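Local coordinates for protein Bd0816 (Bdellovibrio bacteriovorus HD100, PDB 5CER) that probably acts as a serine-type D-Ala-D-Ala carboxypeptidase of the peptidase S13 family, trimming peptidoglycan stem peptides, at residues I149-Y154 / L169-I174; R158-K163 / L388-D393; F108-L113 / K139-S144; L57-T62 / G194-Q199. The protein carries 2 engineered substitutions. All blocks are in the same frame, centred on the assembly; numbering follows the deposited sequence.

Contact 1. Residues I149-Y154 / L169-I174; sequences INRAMY and LEKPTI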
loop_
_atom_site.group_PDB
_atom_site.type_symbol
_atom_site.label_atom_id
_atom_site.label_comp_id
_atom_site.label_asym_id
_atom_site.label_seq_id
_atom_site.Cartn_x
_atom_site.Cartn_y
_atom_site.Cartn_z
ATOM N N ILE A 149 -6.328 -22.579 15.057
ATOM C CA ILE A 149 -6.052 -21.932 13.787
ATOM C C ILE A 149 -7.372 -21.473 13.119
ATOM O O ILE A 149 -8.353 -22.226 13.092
ATOM C CB ILE A 149 -5.223 -22.836 12.845
ATOM C CG1 ILE A 149 -3.823 -23.009 13.428
ATOM C CG2 ILE A 149 -5.135 -22.230 11.427
ATOM C CD1 ILE A 149 -2.902 -23.878 12.617
ATOM N N ASN A 150 -7.372 -20.248 12.570
ATOM C CA ASN A 150 -8.483 -19.758 11.754
ATOM C C ASN A 150 -8.503 -20.558 10.468
ATOM O O ASN A 150 -7.650 -20.364 9.593
ATOM C CB ASN A 150 -8.292 -18.269 11.475
ATOM C CG ASN A 150 -9.458 -17.634 10.738
ATOM O OD1 ASN A 150 -9.905 -18.104 9.668
ATOM N ND2 ASN A 150 -9.913 -16.522 11.262
ATOM N N ARG A 151 -9.467 -21.470 10.370
ATOM C CA ARG A 151 -9.584 -22.361 9.190
ATOM C C ARG A 151 -9.687 -21.642 7.840
ATOM O O ARG A 151 -8.975 -22.009 6.893
ATOM C CB ARG A 151 -10.749 -23.374 9.348
ATOM C CG ARG A 151 -10.382 -24.679 10.064
ATOM C CD ARG A 151 -9.107 -25.303 9.477
ATOM N NE ARG A 151 -8.051 -25.542 10.451
ATOM C CZ ARG A 151 -6.775 -25.833 10.139
ATOM N NH1 ARG A 151 -6.362 -25.904 8.868
ATOM N NH2 ARG A 151 -5.887 -26.062 11.120
ATOM N N ALA A 152 -10.523 -20.607 7.776
ATOM C CA ALA A 152 -10.706 -19.853 6.534
ATOM C C ALA A 152 -9.418 -19.134 6.100
ATOM O O ALA A 152 -9.040 -19.187 4.915
ATOM C CB ALA A 152 -11.870 -18.891 6.655
ATOM N N MET A 153 -8.731 -18.491 7.049
ATOM C CA MET A 153 -7.487 -17.792 6.745
ATOM C C MET A 153 -6.350 -18.689 6.389
ATOM O O MET A 153 -5.629 -18.409 5.429
ATOM C CB MET A 153 -7.097 -16.846 7.863
ATOM C CG MET A 153 -8.037 -15.702 7.836
ATOM S SD MET A 153 -7.690 -14.203 8.666
ATOM C CE MET A 153 -6.418 -13.579 7.557
ATOM N N TYR A 154 -6.162 -19.754 7.154
ATOM C CA TYR A 154 -5.140 -20.747 6.804
ATOM C C TYR A 154 -5.346 -21.280 5.360
ATOM O O TYR A 154 -4.409 -21.441 4.589
ATOM C CB TYR A 154 -5.142 -21.915 7.797
ATOM C CG TYR A 154 -4.015 -22.894 7.525
ATOM C CD1 TYR A 154 -4.164 -23.915 6.579
ATOM C CD2 TYR A 154 -2.803 -22.793 8.201
ATOM C CE1 TYR A 154 -3.129 -24.786 6.300
ATOM C CE2 TYR A 154 -1.756 -23.648 7.901
ATOM C CZ TYR A 154 -1.919 -24.647 6.959
ATOM O OH TYR A 154 -0.894 -25.489 6.690
ATOM N N LEU A 169 0.561 -28.314 4.614
ATOM C CA LEU A 169 -0.425 -29.341 4.978
ATOM C C LEU A 169 -1.825 -28.741 4.968
ATOM O O LEU A 169 -1.990 -27.573 5.221
ATOM C CB LEU A 169 -0.095 -29.914 6.353
ATOM C CG LEU A 169 1.209 -30.707 6.433
ATOM C CD1 LEU A 169 1.631 -30.891 7.877
ATOM C CD2 LEU A 169 1.062 -32.063 5.732
ATOM N N GLU A 170 -2.817 -29.554 4.648
ATOM C CA GLU A 170 -4.211 -29.105 4.732
ATOM C C GLU A 170 -4.623 -28.618 6.128
ATOM O O GLU A 170 -5.261 -27.578 6.256
ATOM C CB GLU A 170 -5.193 -30.196 4.320
ATOM C CG GLU A 170 -6.490 -29.607 3.783
ATOM C CD GLU A 170 -7.488 -30.654 3.341
ATOM O OE1 GLU A 170 -7.077 -31.816 3.062
ATOM O OE2 GLU A 170 -8.699 -30.308 3.266
ATOM N N LYS A 171 -4.226 -29.355 7.157
ATOM C CA LYS A 171 -4.892 -29.235 8.467
ATOM C C LYS A 171 -3.945 -29.481 9.660
ATOM O O LYS A 171 -4.179 -30.350 10.489
ATOM C CB LYS A 171 -6.183 -30.096 8.431
ATOM C CG LYS A 171 -7.036 -30.233 9.738
ATOM C CD LYS A 171 -8.137 -29.166 9.862
ATOM C CE LYS A 171 -9.246 -29.396 10.964
ATOM N NZ LYS A 171 -9.334 -30.737 11.645
ATOM N N PRO A 172 -2.867 -28.692 9.751
ATOM C CA PRO A 172 -1.930 -28.856 10.846
ATOM C C PRO A 172 -2.374 -28.163 12.103
ATOM O O PRO A 172 -3.249 -27.264 12.077
ATOM C CB PRO A 172 -0.697 -28.145 10.330
ATOM C CG PRO A 172 -1.257 -26.979 9.564
ATOM C CD PRO A 172 -2.478 -27.551 8.881
ATOM N N THR A 173 -1.831 -28.616 13.217
ATOM C CA THR A 173 -2.054 -27.988 14.534
ATOM C C THR A 173 -0.760 -27.938 15.314
ATOM O O THR A 173 0.168 -28.672 15.008
ATOM C CB THR A 173 -3.143 -28.713 15.397
ATOM O OG1 THR A 173 -2.568 -29.889 15.916
ATOM C CG2 THR A 173 -4.407 -29.080 14.621
ATOM N N ILE A 174 -0.755 -27.082 16.333
ATOM C CA ILE A 174 0.286 -27.030 17.329
ATOM C C ILE A 174 -0.348 -26.771 18.713
ATOM O O ILE A 174 -1.439 -26.208 18.810
ATOM C CB ILE A 174 1.321 -25.939 16.968
ATOM C CG1 ILE A 174 2.664 -26.204 17.661
ATOM C CG2 ILE A 174 0.809 -24.553 17.309
ATOM C CD1 ILE A 174 3.446 -27.333 17.045
#
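Tyr154 and Arg151, on the first turn of helix 151-163, clasp the irregular loop 169-174 between this helix and strand 175-181, a local, partly buried contact of side chains with backbone carbonyls. The hydroxyl OH of Tyr154 donates to Leu169 O over 2.8 Å, and this oxygen lies near the plane of the ring, at its edge. With CG anti to the backbone N (chi1 -175°), the ring extends toward the loop and meets Pro172 coming from the opposite direction, Tyr154 CZ lying 3.5 Å from Pro172 CD. A tyrosine suits the place because it joins a flat apolar surface to a donor at its far end. Arg151 bends its chain to set NH2 3.1 Å from Pro172 O, a weak, poorly angled bond at the guanidinium edge. The methylene CD of Lys171 lies 3.6 Å above the centre of that plane, and Ile149 CG2 is over the opposite face. The methyl CD1 of Ile149 is in van der Waals contact with Pro172 O. Ser89 and Asn92 of helix 81-93 bond the loop backbone at Leu169 and Thr173. Asn150 OD1 accepts from Met153 N at 2.9 Å, the classic asparagine N-cap of a helix start.

Contact 2. Residues R158-K163 / L388-D393; sequences RERATK and LALPFD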
loop_
_atom_site.group_PDB
_atom_site.type_symbol
_atom_site.label_atom_id
_atom_site.label_comp_id
_atom_site.label_asym_id
_atom_site.label_seq_id
_atom_site.Cartn_x
_atom_site.Cartn_y
_atom_site.Cartn_z
ATOM N N ARG A 158 -2.904 -21.022 2.148
ATOM C CA ARG A 158 -2.482 -22.238 1.463
ATOM C C ARG A 158 -2.797 -22.239 -0.054
ATOM O O ARG A 158 -2.003 -22.766 -0.816
ATOM C CB ARG A 158 -3.108 -23.449 2.148
ATOM C CG ARG A 158 -2.718 -24.795 1.556
ATOM C CD ARG A 158 -3.091 -25.922 2.512
ATOM N NE ARG A 158 -2.978 -27.261 1.906
ATOM C CZ ARG A 158 -3.970 -27.915 1.303
ATOM N NH1 ARG A 158 -5.178 -27.373 1.147
ATOM N NH2 ARG A 158 -3.729 -29.102 0.794
ATOM N N GLU A 159 -3.940 -21.665 -0.439
ATOM C CA GLU A 159 -4.377 -21.479 -1.848
ATOM C C GLU A 159 -3.295 -20.654 -2.610
ATOM O O GLU A 159 -2.775 -21.064 -3.649
ATOM C CB GLU A 159 -5.903 -20.901 -1.890
ATOM C CG GLU A 159 -7.067 -21.934 -1.495
ATOM C CD GLU A 159 -7.930 -22.535 -2.663
ATOM O OE1 GLU A 159 -7.639 -22.354 -3.858
ATOM O OE2 GLU A 159 -8.943 -23.226 -2.393
ATOM N N ARG A 160 -2.864 -19.563 -1.992
ATOM C CA ARG A 160 -1.720 -18.760 -2.472
ATOM C C ARG A 160 -0.375 -19.501 -2.510
ATOM O O ARG A 160 0.337 -19.463 -3.507
ATOM C CB ARG A 160 -1.554 -17.505 -1.610
ATOM C CG ARG A 160 -2.485 -16.376 -1.975
ATOM C CD ARG A 160 -2.625 -15.362 -0.852
ATOM N NE ARG A 160 -1.461 -14.473 -0.864
ATOM C CZ ARG A 160 -0.894 -13.896 0.198
ATOM N NH1 ARG A 160 -1.377 -14.059 1.437
ATOM N NH2 ARG A 160 0.179 -13.131 0.001
ATOM N N ALA A 161 -0.042 -20.190 -1.429
ATOM C CA ALA A 161 1.165 -21.032 -1.395
ATOM C C ALA A 161 1.196 -22.030 -2.534
ATOM O O ALA A 161 2.252 -22.247 -3.172
ATOM C CB ALA A 161 1.291 -21.735 -0.052
ATOM N N THR A 162 0.050 -22.671 -2.759
ATOM C CA THR A 162 -0.115 -23.625 -3.858
ATOM C C THR A 162 0.080 -22.980 -5.213
ATOM O O THR A 162 0.748 -23.563 -6.077
ATOM C CB THR A 162 -1.470 -24.362 -3.757
ATOM O OG1 THR A 162 -1.498 -25.110 -2.534
ATOM C CG2 THR A 162 -1.683 -25.352 -4.919
ATOM N N LYS A 163 -0.459 -21.787 -5.432
ATOM C CA LYS A 163 -0.114 -21.072 -6.669
ATOM C C LYS A 163 1.375 -20.810 -6.758
ATOM O O LYS A 163 1.942 -20.894 -7.842
ATOM C CB LYS A 163 -0.813 -19.756 -6.832
ATOM C CG LYS A 163 -0.840 -19.248 -8.260
ATOM C CD LYS A 163 -1.274 -17.787 -8.378
ATOM C CE LYS A 163 -1.327 -17.333 -9.787
ATOM N NZ LYS A 163 -2.741 -17.319 -10.215
ATOM N N LEU A 388 3.746 -12.763 -6.741
ATOM C CA LEU A 388 2.889 -13.138 -5.650
ATOM C C LEU A 388 3.833 -13.079 -4.427
ATOM O O LEU A 388 4.705 -13.915 -4.274
ATOM C CB LEU A 388 2.281 -14.508 -5.889
ATOM C CG LEU A 388 1.386 -15.076 -4.739
ATOM C CD1 LEU A 388 0.378 -14.075 -4.164
ATOM C CD2 LEU A 388 0.684 -16.382 -5.143
ATOM N N ALA A 389 3.665 -12.041 -3.605
ATOM C CA ALA A 389 4.634 -11.703 -2.584
ATOM C C ALA A 389 4.337 -12.328 -1.192
ATOM O O ALA A 389 3.849 -11.696 -0.261
ATOM C CB ALA A 389 4.768 -10.202 -2.489
ATOM N N LEU A 390 4.674 -13.598 -1.073
ATOM C CA LEU A 390 4.532 -14.335 0.193
ATOM C C LEU A 390 5.781 -14.166 1.054
ATOM O O LEU A 390 6.863 -13.973 0.522
ATOM C CB LEU A 390 4.282 -15.810 -0.084
ATOM C CG LEU A 390 2.974 -16.091 -0.841
ATOM C CD1 LEU A 390 2.953 -17.410 -1.633
ATOM C CD2 LEU A 390 1.890 -16.098 0.220
ATOM N N PRO A 391 5.627 -14.286 2.366
ATOM C CA PRO A 391 6.761 -14.187 3.243
ATOM C C PRO A 391 7.630 -15.439 3.309
ATOM O O PRO A 391 8.605 -15.464 4.073
ATOM C CB PRO A 391 6.127 -13.884 4.592
ATOM C CG PRO A 391 4.798 -14.538 4.533
ATOM C CD PRO A 391 4.371 -14.499 3.110
ATOM N N PHE A 392 7.300 -16.468 2.518
ATOM C CA PHE A 392 8.116 -17.708 2.414
ATOM C C PHE A 392 8.055 -18.158 0.969
ATOM O O PHE A 392 7.136 -17.756 0.259
ATOM C CB PHE A 392 7.566 -18.816 3.362
ATOM C CG PHE A 392 6.086 -19.062 3.235
ATOM C CD1 PHE A 392 5.586 -19.867 2.240
ATOM C CD2 PHE A 392 5.185 -18.443 4.087
ATOM C CE1 PHE A 392 4.218 -20.066 2.081
ATOM C CE2 PHE A 392 3.805 -18.651 3.952
ATOM C CZ PHE A 392 3.333 -19.476 2.941
ATOM N N ASP A 393 9.009 -18.971 0.555
ATOM C CA ASP A 393 9.030 -19.535 -0.777
ATOM C C ASP A 393 9.583 -20.975 -0.723
ATOM O O ASP A 393 9.624 -21.580 0.354
ATOM C CB ASP A 393 9.838 -18.630 -1.708
ATOM C CG ASP A 393 11.343 -18.653 -1.407
ATOM O OD1 ASP A 393 11.784 -19.385 -0.447
ATOM O OD2 ASP A 393 12.082 -17.900 -2.096
HETATM O O HOH W 1 1.934 -12.369 1.831
#
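Arg160 reaches from helix 158-163 across the loop 388-393 with its guanidinium lying against Leu390: the methyl CD2 is 3.4 Å above the plane, offset toward the rim, and lies 3.4 Å from Arg160 NH2. Leu388 takes a different side, its CD1 standing in the guanidinium plane 3.8 Å from Arg160 NE. The two leucines thus wrap the head from a face and an edge, while the long aliphatic arm of arginine carries the head past them to water. A water in the same plane accepts from Arg160 NH2 at 2.6 Å and donates to Ala389 O at 2.9 Å, so the segments are joined by a water bridge, with no direct hydrogen bond between them. The bend at chi3 (80°) turns the head to this position. The other branch of Leu388, CD2, touches Arg160 O. Leu388 CD2 also lies 4.0 Å from Lys163 CD, the aliphatic stem doing the packing in this exposed residue. Farther along, Ala161 offers its CB to the edge of the Phe392 ring, 4.0 Å from CE1; alanine is small enough for the helix to come close there. Phe392 also stacks on Phe86. The contact is loop-on-helix packing that joins helix 151-163 to the segment leading from helix 356-375 into edge strand 399-400 of the mixed sheet.

Contact 3. Residues F108-L113 / K139-S144; sequences FLLDWL and KNLKES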
loop_
_atom_site.group_PDB
_atom_site.type_symbol
_atom_site.label_atom_id
_atom_site.label_comp_id
_atom_site.label_asym_id
_atom_site.label_seq_id
_atom_site.Cartn_x
_atom_site.Cartn_y
_atom_site.Cartn_z
ATOM N N PHE A 108 13.622 -12.335 18.354
ATOM C CA PHE A 108 12.427 -12.927 17.764
ATOM C C PHE A 108 11.302 -11.888 17.789
ATOM O O PHE A 108 10.797 -11.542 18.875
ATOM C CB PHE A 108 12.036 -14.248 18.449
ATOM C CG PHE A 108 10.804 -14.882 17.849
ATOM C CD1 PHE A 108 10.743 -15.162 16.499
ATOM C CD2 PHE A 108 9.713 -15.194 18.628
ATOM C CE1 PHE A 108 9.611 -15.717 15.936
ATOM C CE2 PHE A 108 8.578 -15.767 18.061
ATOM C CZ PHE A 108 8.519 -16.011 16.714
ATOM N N LEU A 109 10.953 -11.366 16.619
ATOM C CA LEU A 109 9.835 -10.449 16.502
ATOM C C LEU A 109 8.631 -11.254 15.993
ATOM O O LEU A 109 8.761 -12.015 15.064
ATOM C CB LEU A 109 10.178 -9.305 15.578
ATOM C CG LEU A 109 11.343 -8.400 16.091
ATOM C CD1 LEU A 109 11.796 -7.278 15.145
ATOM C CD2 LEU A 109 11.101 -7.777 17.465
ATOM N N LEU A 110 7.493 -11.080 16.647
ATOM C CA LEU A 110 6.254 -11.683 16.230
ATOM C C LEU A 110 5.135 -10.668 16.482
ATOM O O LEU A 110 4.881 -10.283 17.649
ATOM C CB LEU A 110 5.981 -12.977 16.983
ATOM C CG LEU A 110 4.713 -13.759 16.596
ATOM C CD1 LEU A 110 4.807 -14.372 15.215
ATOM C CD2 LEU A 110 4.408 -14.824 17.636
ATOM N N ASP A 111 4.554 -10.183 15.381
ATOM C CA ASP A 111 3.314 -9.402 15.437
ATOM C C ASP A 111 2.337 -10.048 14.474
ATOM O O ASP A 111 2.576 -10.082 13.264
ATOM C CB ASP A 111 3.547 -7.958 15.082
ATOM C CG ASP A 111 2.335 -7.119 15.318
ATOM O OD1 ASP A 111 1.241 -7.484 14.849
ATOM O OD2 ASP A 111 2.459 -6.068 15.960
ATOM N N TRP A 112 1.311 -10.662 15.056
ATOM C CA TRP A 112 0.362 -11.522 14.334
ATOM C C TRP A 112 -0.190 -10.830 13.087
ATOM O O TRP A 112 -0.264 -11.449 12.041
ATOM C CB TRP A 112 -0.823 -11.936 15.251
ATOM C CG TRP A 112 -1.580 -13.137 14.753
ATOM C CD1 TRP A 112 -2.871 -13.184 14.301
ATOM C CD2 TRP A 112 -1.048 -14.463 14.605
ATOM N NE1 TRP A 112 -3.179 -14.465 13.924
ATOM C CE2 TRP A 112 -2.071 -15.262 14.098
ATOM C CE3 TRP A 112 0.199 -15.044 14.876
ATOM C CZ2 TRP A 112 -1.893 -16.621 13.868
ATOM C CZ3 TRP A 112 0.362 -16.389 14.658
ATOM C CH2 TRP A 112 -0.681 -17.163 14.173
ATOM N N LEU A 113 -0.480 -9.536 13.213
ATOM C CA LEU A 113 -1.075 -8.773 12.146
ATOM C C LEU A 113 -0.056 -7.958 11.316
ATOM O O LEU A 113 -0.456 -7.026 10.631
ATOM C CB LEU A 113 -2.156 -7.860 12.713
ATOM C CG LEU A 113 -3.229 -8.556 13.606
ATOM C CD1 LEU A 113 -4.165 -7.543 14.217
ATOM C CD2 LEU A 113 -4.012 -9.575 12.794
ATOM N N LYS A 139 2.394 -12.130 24.430
ATOM C CA LYS A 139 0.978 -11.926 24.093
ATOM C C LYS A 139 0.544 -12.592 22.763
ATOM O O LYS A 139 -0.470 -13.276 22.736
ATOM C CB LYS A 139 0.591 -10.452 24.026
ATOM C CG LYS A 139 0.357 -9.836 25.379
ATOM C CD LYS A 139 0.749 -10.607 26.741
ATOM C CE LYS A 139 -0.417 -11.036 27.635
ATOM N NZ LYS A 139 -0.775 -12.481 27.519
ATOM N N ASN A 140 1.315 -12.359 21.701
ATOM C CA ASN A 140 1.085 -12.967 20.382
ATOM C C ASN A 140 1.208 -14.467 20.340
ATOM O O ASN A 140 0.318 -15.138 19.798
ATOM C CB ASN A 140 2.057 -12.406 19.341
ATOM C CG ASN A 140 1.679 -11.029 18.895
ATOM O OD1 ASN A 140 0.926 -10.860 17.938
ATOM N ND2 ASN A 140 2.148 -10.031 19.612
ATOM N N LEU A 141 2.302 -14.987 20.897
ATOM C CA LEU A 141 2.467 -16.422 21.060
ATOM C C LEU A 141 1.282 -17.069 21.805
ATOM O O LEU A 141 0.743 -18.102 21.394
ATOM C CB LEU A 141 3.790 -16.763 21.772
ATOM C CG LEU A 141 5.069 -16.561 20.959
ATOM C CD1 LEU A 141 6.322 -16.661 21.832
ATOM C CD2 LEU A 141 5.145 -17.533 19.798
ATOM N N LYS A 142 0.893 -16.448 22.894
ATOM C CA LYS A 142 -0.120 -16.999 23.770
ATOM C C LYS A 142 -1.506 -16.927 23.164
ATOM O O LYS A 142 -2.247 -17.911 23.194
ATOM C CB LYS A 142 -0.088 -16.248 25.096
ATOM C CG LYS A 142 -0.306 -17.101 26.292
ATOM C CD LYS A 142 -0.627 -16.255 27.514
ATOM C CE LYS A 142 0.539 -16.341 28.485
ATOM N NZ LYS A 142 0.381 -17.522 29.381
ATOM N N GLU A 143 -1.856 -15.768 22.615
ATOM C CA GLU A 143 -3.192 -15.514 22.126
ATOM C C GLU A 143 -3.446 -15.976 20.701
ATOM O O GLU A 143 -4.601 -16.249 20.358
ATOM C CB GLU A 143 -3.533 -14.011 22.257
ATOM C CG GLU A 143 -3.628 -13.577 23.715
ATOM C CD GLU A 143 -3.918 -12.087 23.930
ATOM O OE1 GLU A 143 -3.899 -11.284 22.970
ATOM O OE2 GLU A 143 -4.177 -11.735 25.096
ATOM N N SER A 144 -2.407 -15.996 19.857
ATOM C CA SER A 144 -2.594 -16.238 18.399
ATOM C C SER A 144 -1.883 -17.468 17.883
ATOM O O SER A 144 -2.535 -18.330 17.292
ATOM C CB SER A 144 -2.164 -15.022 17.586
ATOM O OG SER A 144 -2.824 -13.836 18.016
#
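Trp112 and Asn140 join an Asx turn to a helix: Asp111 OD1 accepts from Leu113 N at 3.1 Å in the turn, and the intervening Trp112 N donates across the contact to Asn140 OD1 of helix 139-144. This bond is 2.9 Å long and fairly straight (163° at the hydrogen), although the donor sits 46° out of the carbonyl plane instead of on a lone pair. The other end of the amide is occupied as well, since Asn140 ND2 bonds Ala136 O one turn back; this fixes the rotation of the group and suits asparagine, which is donor and acceptor at once. One turn on, Ser144 lies over a face of the Trp112 indole. Its CB stands 3.4 Å from the centroid of the five-membered ring, a CH-pi contact 18° off the ring normal, and so short a side chain allows the helix backbone to approach the flat ring. The indole swings away from its own amide nitrogen and over toward the helix. On the buried side, Leu110 CD2 meets Leu141 CD2 at 3.5 Å, and Phe108 turns a ring edge to Leu141 CD2. Asp111 OD2 makes a salt bridge with Arg119. Leu109 and Asp111 also touch Tyr217 of helix 216-225. The loop follows strand 98-104 and lies between helix 130-145 and helix 81-93, where Leu110 and Trp112 touch Ser84.

Contact 4. Residues L57-T62 / G194-Q199; sequences LHLTPT and GSVVLQ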
loop_
_atom_site.group_PDB
_atom_site.type_symbol
_atom_site.label_atom_id
_atom_site.label_comp_id
_atom_site.label_asym_id
_atom_site.label_seq_id
_atom_site.Cartn_x
_atom_site.Cartn_y
_atom_site.Cartn_z
ATOM N N LEU A 57 15.509 -22.604 15.100
ATOM C CA LEU A 57 14.588 -23.262 16.000
ATOM C C LEU A 57 15.363 -24.436 16.602
ATOM O O LEU A 57 15.837 -25.315 15.884
ATOM C CB LEU A 57 13.361 -23.754 15.228
ATOM C CG LEU A 57 12.648 -22.728 14.350
ATOM C CD1 LEU A 57 11.691 -23.393 13.410
ATOM C CD2 LEU A 57 11.914 -21.699 15.186
ATOM N N HIS A 58 15.471 -24.438 17.924
ATOM C CA HIS A 58 16.258 -25.382 18.723
ATOM C C HIS A 58 15.263 -26.303 19.441
ATOM O O HIS A 58 14.583 -25.886 20.366
ATOM C CB HIS A 58 17.127 -24.589 19.715
ATOM C CG HIS A 58 18.197 -23.799 19.043
ATOM N ND1 HIS A 58 19.374 -24.368 18.605
ATOM C CD2 HIS A 58 18.253 -22.498 18.691
ATOM C CE1 HIS A 58 20.116 -23.444 18.027
ATOM N NE2 HIS A 58 19.456 -22.301 18.060
ATOM N N LEU A 59 15.169 -27.531 18.956
ATOM C CA LEU A 59 14.134 -28.478 19.329
ATOM C C LEU A 59 14.767 -29.599 20.155
ATOM O O LEU A 59 15.689 -30.301 19.686
ATOM C CB LEU A 59 13.501 -29.012 18.050
ATOM C CG LEU A 59 12.417 -28.109 17.478
ATOM C CD1 LEU A 59 12.510 -28.049 15.961
ATOM C CD2 LEU A 59 11.019 -28.539 17.877
ATOM N N THR A 60 14.311 -29.746 21.406
ATOM C CA THR A 60 14.855 -30.733 22.322
ATOM C C THR A 60 13.721 -31.644 22.805
ATOM O O THR A 60 12.758 -31.147 23.370
ATOM C CB THR A 60 15.532 -30.019 23.527
ATOM O OG1 THR A 60 16.505 -29.074 23.068
ATOM C CG2 THR A 60 16.174 -31.011 24.482
ATOM N N PRO A 61 13.845 -32.978 22.618
ATOM C CA PRO A 61 12.810 -33.874 23.155
ATOM C C PRO A 61 12.649 -33.855 24.684
ATOM O O PRO A 61 13.653 -33.801 25.425
ATOM C CB PRO A 61 13.235 -35.278 22.697
ATOM C CG PRO A 61 14.441 -35.126 21.850
ATOM C CD PRO A 61 14.893 -33.705 21.860
ATOM N N THR A 62 11.391 -33.832 25.116
ATOM C CA THR A 62 11.006 -34.010 26.505
ATOM C C THR A 62 10.590 -35.454 26.745
ATOM O O THR A 62 10.202 -36.149 25.817
ATOM C CB THR A 62 9.821 -33.101 26.893
ATOM O OG1 THR A 62 8.723 -33.273 25.985
ATOM C CG2 THR A 62 10.231 -31.642 26.910
ATOM N N GLY A 194 18.378 -30.868 18.586
ATOM C CA GLY A 194 18.533 -30.802 17.144
ATOM C C GLY A 194 18.035 -29.433 16.768
ATOM O O GLY A 194 17.068 -28.949 17.345
ATOM N N SER A 195 18.693 -28.773 15.814
ATOM C CA SER A 195 18.293 -27.426 15.453
ATOM C C SER A 195 18.208 -27.178 13.950
ATOM O O SER A 195 19.012 -27.672 13.161
ATOM C CB SER A 195 19.146 -26.400 16.211
ATOM O OG SER A 195 20.445 -26.342 15.726
ATOM N N VAL A 196 17.180 -26.409 13.595
ATOM C CA VAL A 196 16.679 -26.321 12.235
ATOM C C VAL A 196 16.406 -24.842 11.940
ATOM O O VAL A 196 16.204 -24.039 12.870
ATOM C CB VAL A 196 15.494 -27.293 11.953
ATOM C CG1 VAL A 196 15.729 -28.658 12.575
ATOM C CG2 VAL A 196 14.233 -26.720 12.522
ATOM N N VAL A 197 16.469 -24.463 10.663
ATOM C CA VAL A 197 16.436 -23.062 10.292
ATOM C C VAL A 197 15.254 -22.801 9.367
ATOM O O VAL A 197 14.926 -23.586 8.477
ATOM C CB VAL A 197 17.784 -22.510 9.757
ATOM C CG1 VAL A 197 18.977 -23.294 10.261
ATOM C CG2 VAL A 197 17.844 -22.486 8.256
ATOM N N LEU A 198 14.568 -21.709 9.652
ATOM C CA LEU A 198 13.459 -21.213 8.832
ATOM C C LEU A 198 13.931 -19.930 8.163
ATOM O O LEU A 198 14.050 -18.888 8.814
ATOM C CB LEU A 198 12.202 -20.996 9.697
ATOM C CG LEU A 198 10.986 -20.286 9.082
ATOM C CD1 LEU A 198 10.364 -21.055 7.922
ATOM C CD2 LEU A 198 9.880 -19.864 10.057
ATOM N N GLN A 199 14.195 -20.025 6.857
ATOM C CA GLN A 199 14.500 -18.877 6.012
ATOM C C GLN A 199 13.220 -18.255 5.474
ATOM O O GLN A 199 12.462 -18.916 4.748
ATOM C CB GLN A 199 15.259 -19.313 4.789
ATOM C CG GLN A 199 16.664 -19.625 5.089
ATOM C CD GLN A 199 17.509 -19.732 3.871
ATOM O OE1 GLN A 199 18.676 -19.381 3.925
ATOM N NE2 GLN A 199 16.943 -20.185 2.761
#
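Leu57-Leu59 and Gly194-Val196 pair as antiparallel strands, the short segments inclined at 150° between their N-to-C directions, with Leu57-Val196 and Leu59-Gly194 as hydrogen-bonded pairs and His58-Ser195 as the non-hydrogen-bonded pair between them. Each hydrogen-bonded pair is closed by two backbone bonds: Leu57 N to Val196 O is 2.7 Å, its return from Val196 N to Leu57 O 2.9 Å, and the Leu59-Gly194 couple is similar. On one face Leu57, Leu59 and Val196 form an apolar patch, Val196 CG2 lying 4.1 Å both from Leu57 CB and from Leu59 CD1. Valine, beta-branched and so well suited to an extended backbone, sets one methyl against both leucines. Both strands are interior members of the mixed sheet: strand 67-72 flanks 54-61, strand 399-400 flanks 194-199, and helix 81-93 covers the leucine face, Leu57 touching Leu87 and Leu198 touching Leu83. Gly194, at the strand's start, adds only backbone to that face. On the other face His58 ND1 approaches Ser195 CB obliquely. The polar use of the imidazole lies at NE2, which bonds Glu72 OE1, so this buried histidine is paired with a carboxylate on the adjacent strand 67-72; Tyr187 also meets the ring.

Overall arrangement
Contacts 1 and 2 use the two ends of helix 151-163 and touch each other, Leu169 O lying 3.4 Å from Arg158 CD, with centres about 15 Å apart. Contact 3 belongs to the preceding helix, 130-145, and its nearest atoms are about 6 Å from contact 1. Contact 4 is a strand pair within the mixed sheet; its nearest atoms are about 5 Å from contact 2 and 6 Å from contact 3. Helix 81-93 touches all four and so links them to that sheet. The antiparallel sheet containing strands 3-11 and 317-324 probably belongs to the penicillin-recognising region, whose active site in relatives lies between that sheet and a helical subdomain, so these contacts are probably away from it.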